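Local coordinates for Alpha/beta hydrolase family protein (Bacillus anthracis, PDB 3OOS) that is an alpha/beta-fold hydrolase that probably cleaves a substrate not yet identified, at residues A[265-268]-A[269-273]; A[40-43]-A[44-48]; A[180-183]-A[184-187]. All blocks are in the same frame, centred on the assembly; numbering follows the deposited sequence.

Interaction 1: A[265-268]-A[269-273]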
loop_
_atom_site.group_PDB
_atom_site.type_symbol
_atom_site.label_atom_id
_atom_site.label_comp_id
_atom_site.label_asym_id
_atom_site.label_seq_id
_atom_site.Cartn_x
_atom_site.Cartn_y
_atom_site.Cartn_z
ATOM N N GLU A 265 -12.318 6.598 -5.736
ATOM C CA GLU A 265 -12.801 6.985 -7.067
ATOM C C GLU A 265 -14.089 6.259 -7.446
ATOM O O GLU A 265 -14.911 6.788 -8.199
ATOM C CB GLU A 265 -11.730 6.747 -8.131
ATOM C CG GLU A 265 -10.481 7.591 -7.946
ATOM C CD GLU A 265 -9.488 7.382 -9.058
ATOM O OE1 GLU A 265 -9.700 7.928 -10.157
ATOM O OE2 GLU A 265 -8.502 6.654 -8.841
ATOM N N GLU A 266 -14.247 5.042 -6.931
ATOM C CA GLU A 266 -15.434 4.222 -7.179
ATOM C C GLU A 266 -15.843 3.562 -5.871
ATOM O O GLU A 266 -15.692 2.351 -5.695
ATOM C CB GLU A 266 -15.150 3.159 -8.245
ATOM C CG GLU A 266 -14.890 3.721 -9.634
ATOM C CD GLU A 266 -14.655 2.638 -10.661
ATOM O OE1 GLU A 266 -15.584 1.846 -10.919
ATOM O OE2 GLU A 266 -13.539 2.586 -11.217
ATOM N N ILE A 267 -16.364 4.376 -4.958
ATOM C CA ILE A 267 -16.632 3.950 -3.582
ATOM C C ILE A 267 -17.606 2.769 -3.493
ATOM O O ILE A 267 -17.335 1.796 -2.782
ATOM C CB ILE A 267 -17.089 5.147 -2.699
ATOM C CG1 ILE A 267 -15.918 6.116 -2.481
ATOM C CG2 ILE A 267 -17.635 4.662 -1.355
ATOM C CD1 ILE A 267 -16.306 7.462 -1.882
ATOM N N ASP A 268 -18.720 2.847 -4.224
ATOM C CA ASP A 268 -19.722 1.776 -4.215
ATOM C C ASP A 268 -19.154 0.453 -4.712
ATOM O O ASP A 268 -19.355 -0.586 -4.081
ATOM C CB ASP A 268 -20.955 2.157 -5.043
ATOM C CG ASP A 268 -21.811 3.225 -4.376
ATOM O OD1 ASP A 268 -21.665 3.457 -3.154
ATOM O OD2 ASP A 268 -22.652 3.826 -5.083
ATOM N N LYS A 269 -18.445 0.492 -5.840
ATOM C CA LYS A 269 -17.836 -0.719 -6.387
ATOM C C LYS A 269 -16.731 -1.262 -5.475
ATOM O O LYS A 269 -16.595 -2.480 -5.323
ATOM C CB LYS A 269 -17.314 -0.492 -7.807
ATOM C CG LYS A 269 -16.797 -1.761 -8.475
ATOM C CD LYS A 269 -16.517 -1.555 -9.950
ATOM C CE LYS A 269 -15.805 -2.764 -10.534
ATOM N NZ LYS A 269 -15.857 -2.774 -12.028
ATOM N N PHE A 270 -15.958 -0.369 -4.861
ATOM C CA PHE A 270 -14.923 -0.815 -3.929
ATOM C C PHE A 270 -15.527 -1.478 -2.689
ATOM O O PHE A 270 -14.981 -2.458 -2.181
ATOM C CB PHE A 270 -13.955 0.306 -3.531
ATOM C CG PHE A 270 -12.678 -0.205 -2.926
ATOM C CD1 PHE A 270 -11.628 -0.618 -3.743
ATOM C CD2 PHE A 270 -12.535 -0.310 -1.545
ATOM C CE1 PHE A 270 -10.450 -1.115 -3.194
ATOM C CE2 PHE A 270 -11.361 -0.809 -0.986
ATOM C CZ PHE A 270 -10.316 -1.206 -1.811
ATOM N N ASN A 271 -16.653 -0.946 -2.214
ATOM C CA ASN A 271 -17.387 -1.566 -1.113
ATOM C C ASN A 271 -17.844 -2.977 -1.464
ATOM O O ASN A 271 -17.746 -3.887 -0.638
ATOM C CB ASN A 271 -18.578 -0.704 -0.682
ATOM C CG ASN A 271 -18.162 0.487 0.165
ATOM O OD1 ASN A 271 -17.119 0.467 0.824
ATOM N ND2 ASN A 271 -18.984 1.534 0.157
ATOM N N GLN A 272 -18.324 -3.156 -2.696
ATOM C CA GLN A 272 -18.717 -4.475 -3.190
ATOM C C GLN A 272 -17.504 -5.402 -3.241
ATOM O O GLN A 272 -17.589 -6.576 -2.872
ATOM C CB GLN A 272 -19.375 -4.367 -4.569
ATOM C CG GLN A 272 -19.966 -5.677 -5.082
ATOM C CD GLN A 272 -20.916 -6.314 -4.085
ATOM O OE1 GLN A 272 -21.804 -5.654 -3.547
ATOM N NE2 GLN A 272 -20.729 -7.604 -3.831
ATOM N N PHE A 273 -16.371 -4.861 -3.693
ATOM C CA PHE A 273 -15.116 -5.608 -3.727
ATOM C C PHE A 273 -14.730 -6.105 -2.327
ATOM O O PHE A 273 -14.378 -7.273 -2.161
ATOM C CB PHE A 273 -13.987 -4.766 -4.337
ATOM C CG PHE A 273 -12.618 -5.371 -4.166
ATOM C CD1 PHE A 273 -12.199 -6.434 -4.965
ATOM C CD2 PHE A 273 -11.746 -4.879 -3.194
ATOM C CE1 PHE A 273 -10.929 -6.998 -4.802
ATOM C CE2 PHE A 273 -10.482 -5.436 -3.025
ATOM C CZ PHE A 273 -10.070 -6.497 -3.832
HETATM O O HOH W 1 -15.501 -0.069 -12.685
HETATM O O HOH W 2 -21.642 1.465 -1.100
#
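Glu266 occupies the N-cap position of helix 267-276, and its carbonyl O takes the first i to i+4 bond, from Phe270 N at 2.9 Å with an N-H...O angle of 158°. Asn271 N reaches Ile267 O at 2.9 Å and Gln272 N reaches Asp268 O at 3.1 Å, so the regular helical pattern is set from the N-cap onward. Side chains three residues apart are coupled through water. Glu266 and Lys269 run side by side with both chains extended, and Glu266 OE1 lies 3.7 Å from Lys269 CD. Their charged ends stay apart, joined by a water that donates to Glu266 OE1 and accepts from Lys269 NZ. Both ends have firmer protein partners: Glu266 OE2 accepts from Ser258 OG and Glu257 N, and Lys269 NZ bonds Lys254 O. The last helix of the alpha/beta hydrolase fold is thereby tied to the edge strand 250-255 and the loop that follows it. On the other flank, Asn271 has CG opposite the carbonyl carbon (chi1 -77°), which folds the amide back along the helix until CG is 3.3 Å from Ile267 O. Its ND2 rests 3.7 Å from Ile267 CG2 and gives a hydrogen to a second water, which in turn donates to Asp268 OD1 at 2.9 Å. Phe270 is buried, with Phe273 CD2 over the rim of one ring face, and both rings meet Tyr227 edge-to-face.

Interaction 2: A[40-43]-A[44-48]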
loop_
_atom_site.group_PDB
_atom_site.type_symbol
_atom_site.label_atom_id
_atom_site.label_comp_id
_atom_site.label_asym_id
_atom_site.label_seq_id
_atom_site.Cartn_x
_atom_site.Cartn_y
_atom_site.Cartn_z
ATOM N N ASN A 40 -7.286 6.018 7.277
ATOM C CA ASN A 40 -6.796 6.038 5.910
ATOM C C ASN A 40 -7.894 5.601 4.946
ATOM O O ASN A 40 -8.665 4.697 5.257
ATOM C CB ASN A 40 -5.573 5.121 5.802
ATOM C CG ASN A 40 -5.099 4.948 4.383
ATOM O OD1 ASN A 40 -5.404 3.946 3.740
ATOM N ND2 ASN A 40 -4.358 5.930 3.880
ATOM N N THR A 41 -7.953 6.235 3.777
ATOM C CA THR A 41 -9.065 6.026 2.841
ATOM C C THR A 41 -9.034 4.678 2.112
ATOM O O THR A 41 -10.067 4.217 1.627
ATOM C CB THR A 41 -9.185 7.171 1.817
ATOM O OG1 THR A 41 -7.920 7.384 1.189
ATOM C CG2 THR A 41 -9.642 8.454 2.496
ATOM N N PHE A 42 -7.858 4.055 2.032
ATOM C CA PHE A 42 -7.755 2.680 1.542
ATOM C C PHE A 42 -8.196 1.687 2.622
ATOM O O PHE A 42 -8.932 0.737 2.336
ATOM C CB PHE A 42 -6.334 2.376 1.044
ATOM C CG PHE A 42 -6.046 0.910 0.867
ATOM C CD1 PHE A 42 -6.655 0.179 -0.150
ATOM C CD2 PHE A 42 -5.150 0.263 1.715
ATOM C CE1 PHE A 42 -6.385 -1.180 -0.308
ATOM C CE2 PHE A 42 -4.873 -1.090 1.565
ATOM C CZ PHE A 42 -5.491 -1.817 0.549
ATOM N N ALA A 43 -7.752 1.915 3.857
ATOM C CA ALA A 43 -8.088 1.035 4.980
ATOM C C ALA A 43 -9.561 1.109 5.380
ATOM O O ALA A 43 -10.163 0.093 5.730
ATOM C CB ALA A 43 -7.191 1.338 6.190
ATOM N N ASN A 44 -10.141 2.306 5.306
ATOM C CA ASN A 44 -11.472 2.548 5.872
ATOM C C ASN A 44 -12.609 1.663 5.344
ATOM O O ASN A 44 -13.400 1.160 6.142
ATOM C CB ASN A 44 -11.849 4.035 5.798
ATOM C CG ASN A 44 -12.848 4.438 6.870
ATOM O OD1 ASN A 44 -13.789 5.192 6.610
ATOM N ND2 ASN A 44 -12.651 3.940 8.081
ATOM N N PRO A 45 -12.697 1.451 4.009
ATOM C CA PRO A 45 -13.783 0.590 3.523
ATOM C C PRO A 45 -13.753 -0.821 4.110
ATOM O O PRO A 45 -14.802 -1.446 4.269
ATOM C CB PRO A 45 -13.541 0.542 2.010
ATOM C CG PRO A 45 -12.871 1.832 1.714
ATOM C CD PRO A 45 -11.968 2.079 2.890
ATOM N N PHE A 46 -12.565 -1.312 4.448
ATOM C CA PHE A 46 -12.442 -2.649 5.022
ATOM C C PHE A 46 -13.054 -2.769 6.418
ATOM O O PHE A 46 -13.448 -3.861 6.827
ATOM C CB PHE A 46 -10.981 -3.104 5.010
ATOM C CG PHE A 46 -10.442 -3.320 3.630
ATOM C CD1 PHE A 46 -10.700 -4.507 2.947
ATOM C CD2 PHE A 46 -9.701 -2.326 2.997
ATOM C CE1 PHE A 46 -10.212 -4.707 1.658
ATOM C CE2 PHE A 46 -9.216 -2.513 1.704
ATOM C CZ PHE A 46 -9.471 -3.708 1.034
ATOM N N THR A 47 -13.160 -1.642 7.125
ATOM C CA THR A 47 -13.704 -1.628 8.491
ATOM C C THR A 47 -15.195 -1.964 8.559
ATOM O O THR A 47 -15.717 -2.235 9.641
ATOM C CB THR A 47 -13.459 -0.278 9.214
ATOM O OG1 THR A 47 -14.248 0.754 8.603
ATOM C CG2 THR A 47 -11.987 0.100 9.165
ATOM N N ASP A 48 -15.870 -1.948 7.410
ATOM C CA ASP A 48 -17.264 -2.384 7.330
ATOM C C ASP A 48 -17.416 -3.899 7.531
ATOM O O ASP A 48 -18.504 -4.370 7.869
ATOM C CB ASP A 48 -17.894 -1.971 5.988
ATOM C CG ASP A 48 -18.181 -0.472 5.895
ATOM O OD1 ASP A 48 -18.195 0.224 6.934
ATOM O OD2 ASP A 48 -18.410 0.016 4.766
#
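Ala43, Asn44 and Phe46 carry most of this contact, a stretch of helical phi/psi without the regular bond pattern, in which Ala43 O faces the backbone N of Phe46. The bond from Phe46 N to Ala43 O is 3.1 Å long and bent to 133°, hence weak. Phe46 CB closes on the same oxygen, which lies at the ring edge, in its plane. Asn44 N makes the stronger backbone link, donating to Asn40 O at 2.8 Å, while Asn44 CB packs against that carbonyl. At the far side Asn44 O accepts twice, from Thr47 N and from Thr47 OG1 at 2.6 Å; the hydroxyl lies in the carbonyl plane, placed there by a chi1 of 69° that sets OG1 between the backbone N and the carbonyl carbon. The coil is started by Asn40, whose OD1 receives Ala43 N at 3.1 Å and Phe42 N from well above its carbonyl plane: an Asx turn and an Asx motif sharing one acceptor. Within the alpha/beta hydrolase fold this segment joins strand 33-34 to strand 51-55, and its apolar face lies on the central sheet, Ala43 on Val28 and Leu54, Phe46 on Leu26 and Val52. Pro45 has no N-H to offer Thr41 O, and its CD occupies the place of a donor, 3.1 Å from that oxygen. Phe46 turns its edge to one face of the Phe42 ring, with planes at 72° and CE2 3.7 Å from Phe42 CE1. Phe42 also meets Phe263 edge-to-face and touches residues of what is probably the nucleophile elbow.

Interaction 3: A[180-183]-A[184-187]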
loop_
_atom_site.group_PDB
_atom_site.type_symbol
_atom_site.label_atom_id
_atom_site.label_comp_id
_atom_site.label_asym_id
_atom_site.label_seq_id
_atom_site.Cartn_x
_atom_site.Cartn_y
_atom_site.Cartn_z
ATOM N N GLU A 180 -11.797 14.874 -11.523
ATOM C CA GLU A 180 -11.489 15.993 -10.634
ATOM C C GLU A 180 -12.516 16.115 -9.516
ATOM O O GLU A 180 -12.163 16.444 -8.384
ATOM C CB GLU A 180 -11.372 17.304 -11.420
ATOM C CG GLU A 180 -10.224 17.290 -12.427
ATOM C CD GLU A 180 -9.815 18.669 -12.923
ATOM O OE1 GLU A 180 -10.464 19.675 -12.565
ATOM O OE2 GLU A 180 -8.830 18.742 -13.683
ATOM N N GLU A 181 -13.775 15.824 -9.841
ATOM C CA GLU A 181 -14.869 15.829 -8.870
ATOM C C GLU A 181 -14.633 14.801 -7.758
ATOM O O GLU A 181 -14.834 15.105 -6.579
ATOM C CB GLU A 181 -16.204 15.570 -9.577
ATOM C CG GLU A 181 -17.439 15.647 -8.682
ATOM C CD GLU A 181 -18.726 15.406 -9.456
ATOM O OE1 GLU A 181 -18.947 16.083 -10.484
ATOM O OE2 GLU A 181 -19.518 14.537 -9.040
ATOM N N LYS A 182 -14.202 13.597 -8.137
ATOM C CA LYS A 182 -13.918 12.542 -7.161
ATOM C C LYS A 182 -12.751 12.912 -6.247
ATOM O O LYS A 182 -12.751 12.567 -5.067
ATOM C CB LYS A 182 -13.662 11.200 -7.852
ATOM C CG LYS A 182 -14.889 10.599 -8.532
ATOM C CD LYS A 182 -16.061 10.479 -7.573
ATOM C CE LYS A 182 -17.253 9.817 -8.247
ATOM N NZ LYS A 182 -18.436 9.740 -7.343
ATOM N N LEU A 183 -11.761 13.623 -6.789
ATOM C CA LEU A 183 -10.651 14.116 -5.969
ATOM C C LEU A 183 -11.147 15.112 -4.917
ATOM O O LEU A 183 -10.809 14.991 -3.735
ATOM C CB LEU A 183 -9.545 14.754 -6.826
ATOM C CG LEU A 183 -8.429 15.500 -6.073
ATOM C CD1 LEU A 183 -7.699 14.605 -5.067
ATOM C CD2 LEU A 183 -7.434 16.113 -7.045
ATOM N N GLU A 184 -11.947 16.083 -5.354
ATOM C CA GLU A 184 -12.468 17.097 -4.447
ATOM C C GLU A 184 -13.283 16.459 -3.321
ATOM O O GLU A 184 -13.148 16.850 -2.158
ATOM C CB GLU A 184 -13.289 18.138 -5.213
ATOM C CG GLU A 184 -13.141 19.546 -4.668
ATOM C CD GLU A 184 -11.689 19.940 -4.460
ATOM O OE1 GLU A 184 -10.845 19.644 -5.334
ATOM O OE2 GLU A 184 -11.389 20.546 -3.414
ATOM N N GLU A 185 -14.103 15.468 -3.665
ATOM C CA GLU A 185 -14.910 14.758 -2.676
ATOM C C GLU A 185 -14.043 13.916 -1.741
ATOM O O GLU A 185 -14.313 13.843 -0.540
ATOM C CB GLU A 185 -15.967 13.890 -3.361
ATOM C CG GLU A 185 -17.056 14.700 -4.051
ATOM C CD GLU A 185 -18.030 13.850 -4.849
ATOM O OE1 GLU A 185 -17.963 12.601 -4.776
ATOM O OE2 GLU A 185 -18.872 14.438 -5.557
ATOM N N ALA A 186 -12.995 13.298 -2.288
ATOM C CA ALA A 186 -12.093 12.460 -1.492
ATOM C C ALA A 186 -11.350 13.267 -0.433
ATOM O O ALA A 186 -11.078 12.767 0.658
ATOM C CB ALA A 186 -11.103 11.718 -2.387
ATOM N N LEU A 187 -11.038 14.520 -0.755
ATOM C CA LEU A 187 -10.298 15.396 0.160
ATOM C C LEU A 187 -11.074 15.749 1.432
ATOM O O LEU A 187 -10.475 16.159 2.431
ATOM C CB LEU A 187 -9.829 16.666 -0.562
ATOM C CG LEU A 187 -8.701 16.469 -1.582
ATOM C CD1 LEU A 187 -8.559 17.691 -2.477
ATOM C CD2 LEU A 187 -7.369 16.122 -0.913
HETATM O O HOH W 3 -10.444 18.636 -8.029
HETATM O O HOH W 4 -19.526 12.287 -7.523
#
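Glu180 and Glu184 open the contact on helix 180-186, with Glu184 N bonded to Glu180 O at 3.1 Å. The same carbonyl also accepts from a water that donates to Glu184 OE1; that carboxylate is modelled in two conformers, so the bridge and its salt bridge to Arg170 hold for the one described here. Glu181 O takes Glu185 N at 3.0 Å, and the two acidic side chains run alongside each other in the same direction. Their carboxylate planes are 43° apart, and Glu181 OE2 comes within 3.5 Å of Glu185 OE2. Lys182 O accepts from Ala186 N, and Ala186 CB packs on that oxygen at 3.3 Å. The Lys182 chain bends at chi2 (-54°) and crosses toward Glu185, where NZ forms a long salt bridge of 3.9 Å to OE1. This lysine is also modelled twice, which makes the pairing less certain. Leu183 is the buried member: its O receives Leu187 N at 3.0 Å, while CD1 lies 4.1 Å from Leu187 CG. Leu183 also packs on Ala173 and Leu174, and Leu187 on Arg170, so the apolar side of the helix meets helix 162-176. Three charges thus gather at one corner. A water bound to Lys182 NZ lies within bonding distance of both Glu181 OE2 and Glu185 OE2, though it has more acceptors around it than protons to give. Lysine and water together would be expected to offset the repulsion between the two carboxylates, which might otherwise raise the proton affinity of one of them.

From the N terminus, interaction 2 comes first, in the connection from strand 33-34 to strand 51-55; interaction 3 follows on helix 180-186 and interaction 1 at the start of helix 267-276. Each joins consecutive residues and closes no more than a local turn, so the three lie in series, with none nested or crossed. In space, residues 40-48 and 265-273 are neighbours, their centres 11 Å apart: Phe270 packs on Pro45 and Phe46, bringing the last helix against the early connection. Glu265 O touches Lys182 CG, which links interactions 1 and 3. Interactions 2 and 3 do not touch; their nearest atoms are about 5 Å apart.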